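Local structure of putative secreted endoglycosylceramidase (Rhodococcus hoagii, 6JYZ) at residues V260-S265 and D319-P324; R345-M350 and L405-P410. The protein probably hydrolyses O-glycosyl bonds as a family 5 glycoside hydrolase, acting as an endogalactosylceramidase on galactose-headed glycolipids. One frame throughout, in Å; residues are numbered along the deposited sequence.

Interaction 1: V260-S265 and D319-P324; sequences VIFEPS and DWYGAP
Phe262, the final residue of strand 259-262, reaches over to Tyr321 beside the end of helix 307-321, and no backbone hydrogen bond joins the two segments. Their side chains arrive from opposite directions and meet in a T-shaped pair: the edge of the Phe262 ring drives into the face of Tyr321, with centroids 4.7 Å apart and planes at 77°. Phe262 CZ sits over the middle of the tyrosine ring, 3.4 Å above its plane, while Phe262 CE2 lies 3.5 Å from Tyr321 CZ. With CG between its backbone N and carbonyl carbon (chi1 73°), Phe262 points its CE2-CZ edge at the tyrosine. In the (beta/alpha)8 barrel of family 5 hydrolases the pair joins the end of a barrel strand to a helix packed around the outside. The other face of Tyr321 is covered by Trp320 CE3, 3.8 Å above the ring centre, and its hydroxyl is hydrogen-bonded to Pro277 O, so contacts on both faces and at the far end fix the tyrosine. Phe289 touches both rings. Past Tyr321 the chain turns in a Schellman motif at Gly322, whose positive phi (67°) accompanies a 2.9 Å bond from Gly322 N to Asp319 O.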
loop_
_atom_site.group_PDB
_atom_site.type_symbol
_atom_site.label_atom_id
_atom_site.label_comp_id
_atom_site.label_asym_id
_atom_site.label_seq_id
_atom_site.Cartn_x
_atom_site.Cartn_y
_atom_site.Cartn_z
ATOM N N VAL A 260 -10.171 7.717 2.967
ATOM C CA VAL A 260 -9.389 7.379 4.167
ATOM C C VAL A 260 -9.178 5.883 4.125
ATOM O O VAL A 260 -10.160 5.136 4.255
ATOM C CB VAL A 260 -10.106 7.841 5.417
ATOM C CG1 VAL A 260 -9.392 7.169 6.599
ATOM C CG2 VAL A 260 -9.963 9.375 5.505
ATOM N N ILE A 261 -7.931 5.457 3.979
ATOM C CA ILE A 261 -7.607 4.043 3.886
ATOM C C ILE A 261 -7.099 3.662 5.275
ATOM O O ILE A 261 -6.165 4.270 5.813
ATOM C CB ILE A 261 -6.535 3.883 2.805
ATOM C CG1 ILE A 261 -7.208 4.173 1.445
ATOM C CG2 ILE A 261 -5.928 2.495 2.814
ATOM C CD1 ILE A 261 -6.195 4.426 0.309
ATOM N N PHE A 262 -7.764 2.681 5.891
ATOM C CA PHE A 262 -7.424 2.315 7.270
ATOM C C PHE A 262 -7.204 0.814 7.332
ATOM O O PHE A 262 -7.783 0.034 6.566
ATOM C CB PHE A 262 -8.503 2.751 8.260
ATOM C CG PHE A 262 -9.752 1.926 8.184
ATOM C CD1 PHE A 262 -10.758 2.170 7.250
ATOM C CD2 PHE A 262 -9.961 0.857 9.077
ATOM C CE1 PHE A 262 -11.866 1.336 7.182
ATOM C CE2 PHE A 262 -11.071 0.057 8.999
ATOM C CZ PHE A 262 -12.043 0.289 8.048
ATOM N N GLU A 263 -6.341 0.435 8.301
ATOM C CA GLU A 263 -5.846 -0.939 8.353
ATOM C C GLU A 263 -6.250 -1.610 9.653
ATOM O O GLU A 263 -6.316 -0.956 10.715
ATOM C CB GLU A 263 -4.324 -0.956 8.226
ATOM C CG GLU A 263 -3.886 -0.407 6.846
ATOM C CD GLU A 263 -2.402 -0.460 6.722
ATOM O OE1 GLU A 263 -1.753 -1.402 7.171
ATOM O OE2 GLU A 263 -1.807 0.530 6.139
ATOM N N PRO A 264 -6.351 -2.931 9.706
ATOM C CA PRO A 264 -6.320 -3.632 11.000
ATOM C C PRO A 264 -4.875 -3.583 11.492
ATOM O O PRO A 264 -3.953 -3.092 10.828
ATOM C CB PRO A 264 -6.685 -5.069 10.536
ATOM C CG PRO A 264 -5.991 -5.210 9.201
ATOM C CD PRO A 264 -6.194 -3.836 8.543
ATOM N N SER A 265 -4.644 -4.116 12.687
ATOM C CA SER A 265 -3.298 -4.203 13.212
ATOM C C SER A 265 -2.431 -5.074 12.303
ATOM O O SER A 265 -2.914 -5.864 11.459
ATOM C CB SER A 265 -3.204 -4.726 14.642
ATOM O OG SER A 265 -3.023 -6.163 14.664
ATOM N N ASP A 319 -17.390 -5.541 4.344
ATOM C CA ASP A 319 -18.850 -5.413 4.321
ATOM C C ASP A 319 -19.416 -5.023 5.672
ATOM O O ASP A 319 -20.383 -4.262 5.739
ATOM C CB ASP A 319 -19.439 -6.722 3.803
ATOM C CG ASP A 319 -20.955 -6.755 3.896
ATOM O OD1 ASP A 319 -21.558 -6.060 3.038
ATOM O OD2 ASP A 319 -21.477 -7.374 4.858
ATOM N N TRP A 320 -18.794 -5.470 6.758
ATOM C CA TRP A 320 -19.217 -5.026 8.080
ATOM C C TRP A 320 -19.086 -3.523 8.247
ATOM O O TRP A 320 -19.908 -2.850 8.885
ATOM C CB TRP A 320 -18.440 -5.806 9.151
ATOM C CG TRP A 320 -18.759 -5.413 10.571
ATOM C CD1 TRP A 320 -19.948 -5.690 11.215
ATOM C CD2 TRP A 320 -17.855 -4.827 11.500
ATOM N NE1 TRP A 320 -19.801 -5.290 12.525
ATOM C CE2 TRP A 320 -18.570 -4.699 12.713
ATOM C CE3 TRP A 320 -16.572 -4.264 11.411
ATOM C CZ2 TRP A 320 -18.022 -4.154 13.880
ATOM C CZ3 TRP A 320 -16.008 -3.752 12.566
ATOM C CH2 TRP A 320 -16.710 -3.704 13.784
ATOM N N TYR A 321 -18.024 -2.924 7.684
ATOM C CA TYR A 321 -17.831 -1.512 7.687
ATOM C C TYR A 321 -18.676 -0.799 6.641
ATOM O O TYR A 321 -18.696 0.449 6.624
ATOM C CB TYR A 321 -16.372 -1.118 7.399
ATOM C CG TYR A 321 -15.408 -1.454 8.495
ATOM C CD1 TYR A 321 -15.369 -0.675 9.656
ATOM C CD2 TYR A 321 -14.516 -2.489 8.340
ATOM C CE1 TYR A 321 -14.396 -0.929 10.637
ATOM C CE2 TYR A 321 -13.561 -2.780 9.320
ATOM C CZ TYR A 321 -13.526 -1.982 10.448
ATOM O OH TYR A 321 -12.552 -2.249 11.393
ATOM N N GLY A 322 -19.282 -1.556 5.736
ATOM C CA GLY A 322 -19.992 -0.946 4.597
ATOM C C GLY A 322 -19.025 -0.248 3.647
ATOM O O GLY A 322 -19.455 0.647 2.921
ATOM N N ALA A 323 -17.772 -0.675 3.621
ATOM C CA ALA A 323 -16.714 0.069 2.940
ATOM C C ALA A 323 -16.131 -0.758 1.803
ATOM O O ALA A 323 -16.105 -1.993 1.873
ATOM C CB ALA A 323 -15.608 0.341 3.939
ATOM N N PRO A 324 -15.477 -0.130 0.815
ATOM C CA PRO A 324 -14.702 -0.928 -0.126
ATOM C C PRO A 324 -13.513 -1.596 0.538
ATOM O O PRO A 324 -13.003 -1.126 1.570
ATOM C CB PRO A 324 -14.167 0.151 -1.116
ATOM C CG PRO A 324 -15.134 1.331 -0.949
ATOM C CD PRO A 324 -15.503 1.320 0.553
#

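Interaction 2: R345-M350 and L405-P410; sequences RFVDAM and LARAYP
Val347 and Asp348, neighbours on helix 336-353, both receive the guanidinium of Arg407, and the segments pass with the CA atoms of Val347 and Leu405 7.6 Å apart. One carboxylate oxygen does the polar work. Asp348 OD1 takes a salt-bridging hydrogen bond from Arg407 NH2 at 2.8 Å, with an N-H...O angle of 150°, and the donor meets it nearly along the C-O axis. Arg407 NH1 adds a weak second bond to the same oxygen at 3.2 Å, so OD1 sits in the fork between the two terminal nitrogens, close to the guanidinium plane. The carboxylate itself is turned 63° from that plane. NH1 also gives a hydrogen bond to Gln404 OE1 and a weak one to Arg344 O, which further fixes the rotation of the group. Val347 CG1, anti to its own backbone N (chi1 176°), lies over the centre of one guanidinium face, 3.5 Å from Arg407 CZ. A leucine in place of Arg407 would probably strand the Asp348 carboxylate without its charge partner and take the flat lid off Val347. Thr421 touches both members of the salt bridge. On either side of Arg407 in sequence, Ala406 O accepts from Trp435 NE1 and Tyr409 OH is hydrogen-bonded to Gly78 O. The pairing thus ties an outer helix of the barrel to the chain leaving it for the C-terminal beta domain, as in related family 5 endoglycoceramidases with a beta-sandwich after the barrel.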
loop_
_atom_site.group_PDB
_atom_site.type_symbol
_atom_site.label_atom_id
_atom_site.label_comp_id
_atom_site.label_asym_id
_atom_site.label_seq_id
_atom_site.Cartn_x
_atom_site.Cartn_y
_atom_site.Cartn_z
ATOM N N ARG A 345 -3.353 -17.037 -8.677
ATOM C CA ARG A 345 -4.545 -17.207 -7.876
ATOM C C ARG A 345 -4.976 -15.888 -7.201
ATOM O O ARG A 345 -6.151 -15.604 -7.068
ATOM C CB ARG A 345 -4.321 -18.270 -6.762
ATOM C CG ARG A 345 -4.324 -19.698 -7.334
ATOM C CD ARG A 345 -3.734 -20.669 -6.320
ATOM N NE ARG A 345 -4.495 -20.723 -5.090
ATOM C CZ ARG A 345 -4.019 -21.160 -3.934
ATOM N NH1 ARG A 345 -2.787 -21.681 -3.917
ATOM N NH2 ARG A 345 -4.769 -21.200 -2.840
ATOM N N PHE A 346 -3.957 -15.111 -6.735
ATOM C CA PHE A 346 -4.285 -13.835 -6.103
ATOM C C PHE A 346 -4.984 -12.854 -7.056
ATOM O O PHE A 346 -5.978 -12.281 -6.717
ATOM C CB PHE A 346 -2.996 -13.295 -5.498
ATOM C CG PHE A 346 -3.273 -12.144 -4.559
ATOM C CD1 PHE A 346 -3.531 -10.847 -5.016
ATOM C CD2 PHE A 346 -3.290 -12.365 -3.176
ATOM C CE1 PHE A 346 -3.806 -9.804 -4.150
ATOM C CE2 PHE A 346 -3.552 -11.303 -2.306
ATOM C CZ PHE A 346 -3.828 -10.044 -2.794
ATOM N N VAL A 347 -4.355 -12.701 -8.243
ATOM C CA VAL A 347 -4.996 -11.807 -9.225
ATOM C C VAL A 347 -6.400 -12.295 -9.618
ATOM O O VAL A 347 -7.336 -11.495 -9.731
ATOM C CB VAL A 347 -4.056 -11.611 -10.424
ATOM C CG1 VAL A 347 -4.771 -10.749 -11.495
ATOM C CG2 VAL A 347 -2.752 -10.978 -9.986
ATOM N N ASP A 348 -6.529 -13.629 -9.764
ATOM C CA ASP A 348 -7.855 -14.151 -10.050
ATOM C C ASP A 348 -8.855 -13.761 -8.997
ATOM O O ASP A 348 -9.984 -13.411 -9.307
ATOM C CB ASP A 348 -7.858 -15.686 -10.132
ATOM C CG ASP A 348 -7.117 -16.321 -11.311
ATOM O OD1 ASP A 348 -6.619 -15.615 -12.210
ATOM O OD2 ASP A 348 -6.943 -17.604 -11.239
ATOM N N ALA A 349 -8.432 -13.816 -7.708
ATOM C CA ALA A 349 -9.359 -13.473 -6.641
ATOM C C ALA A 349 -9.637 -11.947 -6.591
ATOM O O ALA A 349 -10.745 -11.540 -6.287
ATOM C CB ALA A 349 -8.749 -13.959 -5.326
ATOM N N MET A 350 -8.613 -11.114 -6.943
ATOM C CA MET A 350 -8.912 -9.683 -7.078
ATOM C C MET A 350 -10.017 -9.427 -8.102
ATOM O O MET A 350 -10.799 -8.513 -7.949
ATOM C CB MET A 350 -7.669 -8.864 -7.449
ATOM C CG MET A 350 -6.547 -8.975 -6.368
ATOM S SD MET A 350 -5.012 -8.056 -7.022
ATOM C CE MET A 350 -5.664 -6.898 -6.314
ATOM N N LEU A 405 1.258 -9.482 -12.733
ATOM C CA LEU A 405 0.894 -8.148 -12.309
ATOM C C LEU A 405 0.438 -7.262 -13.453
ATOM O O LEU A 405 -0.306 -6.324 -13.283
ATOM C CB LEU A 405 2.059 -7.476 -11.584
ATOM C CG LEU A 405 2.561 -8.210 -10.329
ATOM C CD1 LEU A 405 3.677 -7.390 -9.694
ATOM C CD2 LEU A 405 1.442 -8.491 -9.339
ATOM N N ALA A 406 0.899 -7.578 -14.686
ATOM C CA ALA A 406 0.545 -6.793 -15.870
ATOM C C ALA A 406 -0.771 -7.250 -16.516
ATOM O O ALA A 406 -1.118 -6.702 -17.578
ATOM C CB ALA A 406 1.683 -6.836 -16.877
ATOM N N ARG A 407 -1.451 -8.216 -15.948
ATOM C CA ARG A 407 -2.648 -8.749 -16.595
ATOM C C ARG A 407 -3.671 -7.681 -16.894
ATOM O O ARG A 407 -3.877 -6.699 -16.168
ATOM C CB ARG A 407 -3.268 -9.869 -15.765
ATOM C CG ARG A 407 -2.491 -11.183 -15.948
ATOM C CD ARG A 407 -2.792 -12.241 -14.893
ATOM N NE ARG A 407 -4.207 -12.506 -14.783
ATOM C CZ ARG A 407 -4.784 -13.338 -13.877
ATOM N NH1 ARG A 407 -4.004 -14.066 -13.078
ATOM N NH2 ARG A 407 -6.100 -13.341 -13.757
ATOM N N ALA A 408 -4.412 -7.877 -17.997
ATOM C CA ALA A 408 -5.439 -6.964 -18.454
ATOM C C ALA A 408 -6.482 -6.717 -17.366
ATOM O O ALA A 408 -6.894 -7.667 -16.626
ATOM C CB ALA A 408 -6.135 -7.591 -19.696
ATOM N N TYR A 409 -7.005 -5.497 -17.284
ATOM C CA TYR A 409 -8.106 -5.192 -16.378
ATOM C C TYR A 409 -8.790 -3.909 -16.798
ATOM O O TYR A 409 -8.146 -3.043 -17.407
ATOM C CB TYR A 409 -7.639 -5.075 -14.886
ATOM C CG TYR A 409 -6.795 -3.848 -14.554
ATOM C CD1 TYR A 409 -5.507 -3.740 -15.030
ATOM C CD2 TYR A 409 -7.334 -2.825 -13.812
ATOM C CE1 TYR A 409 -4.727 -2.603 -14.772
ATOM C CE2 TYR A 409 -6.561 -1.692 -13.520
ATOM C CZ TYR A 409 -5.284 -1.584 -14.026
ATOM O OH TYR A 409 -4.535 -0.454 -13.711
ATOM N N PRO A 410 -10.027 -3.700 -16.396
ATOM C CA PRO A 410 -10.706 -2.412 -16.600
ATOM C C PRO A 410 -10.265 -1.436 -15.505
ATOM O O PRO A 410 -10.491 -1.689 -14.294
ATOM C CB PRO A 410 -12.204 -2.743 -16.494
ATOM C CG PRO A 410 -12.222 -3.971 -15.549
ATOM C CD PRO A 410 -10.958 -4.742 -15.836
#

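Interactions 1 and 2 follow one another along the chain, with centres 21 Å and nearest atoms about 11 Å apart. Helix 307-321 and the strand after it connect them. The helix, whose last turn carries Tyr321, also presents Phe311 to Ala349 and Met350, and strand 326-330 supplies Trp330 to Val347 and Leu405. Family 5 active sites lie at the C-terminal ends of the barrel strands. Phe262 ends one such strand, and Glu263 after it forms a salt bridge with Arg83 through OE2 and accepts a hydrogen bond from Glu222 N at OE1. Glu222, in an Asn-Glu-Pro sequence, is probably the acid/base of the family. Interaction 2 reaches a strand end through Trp330.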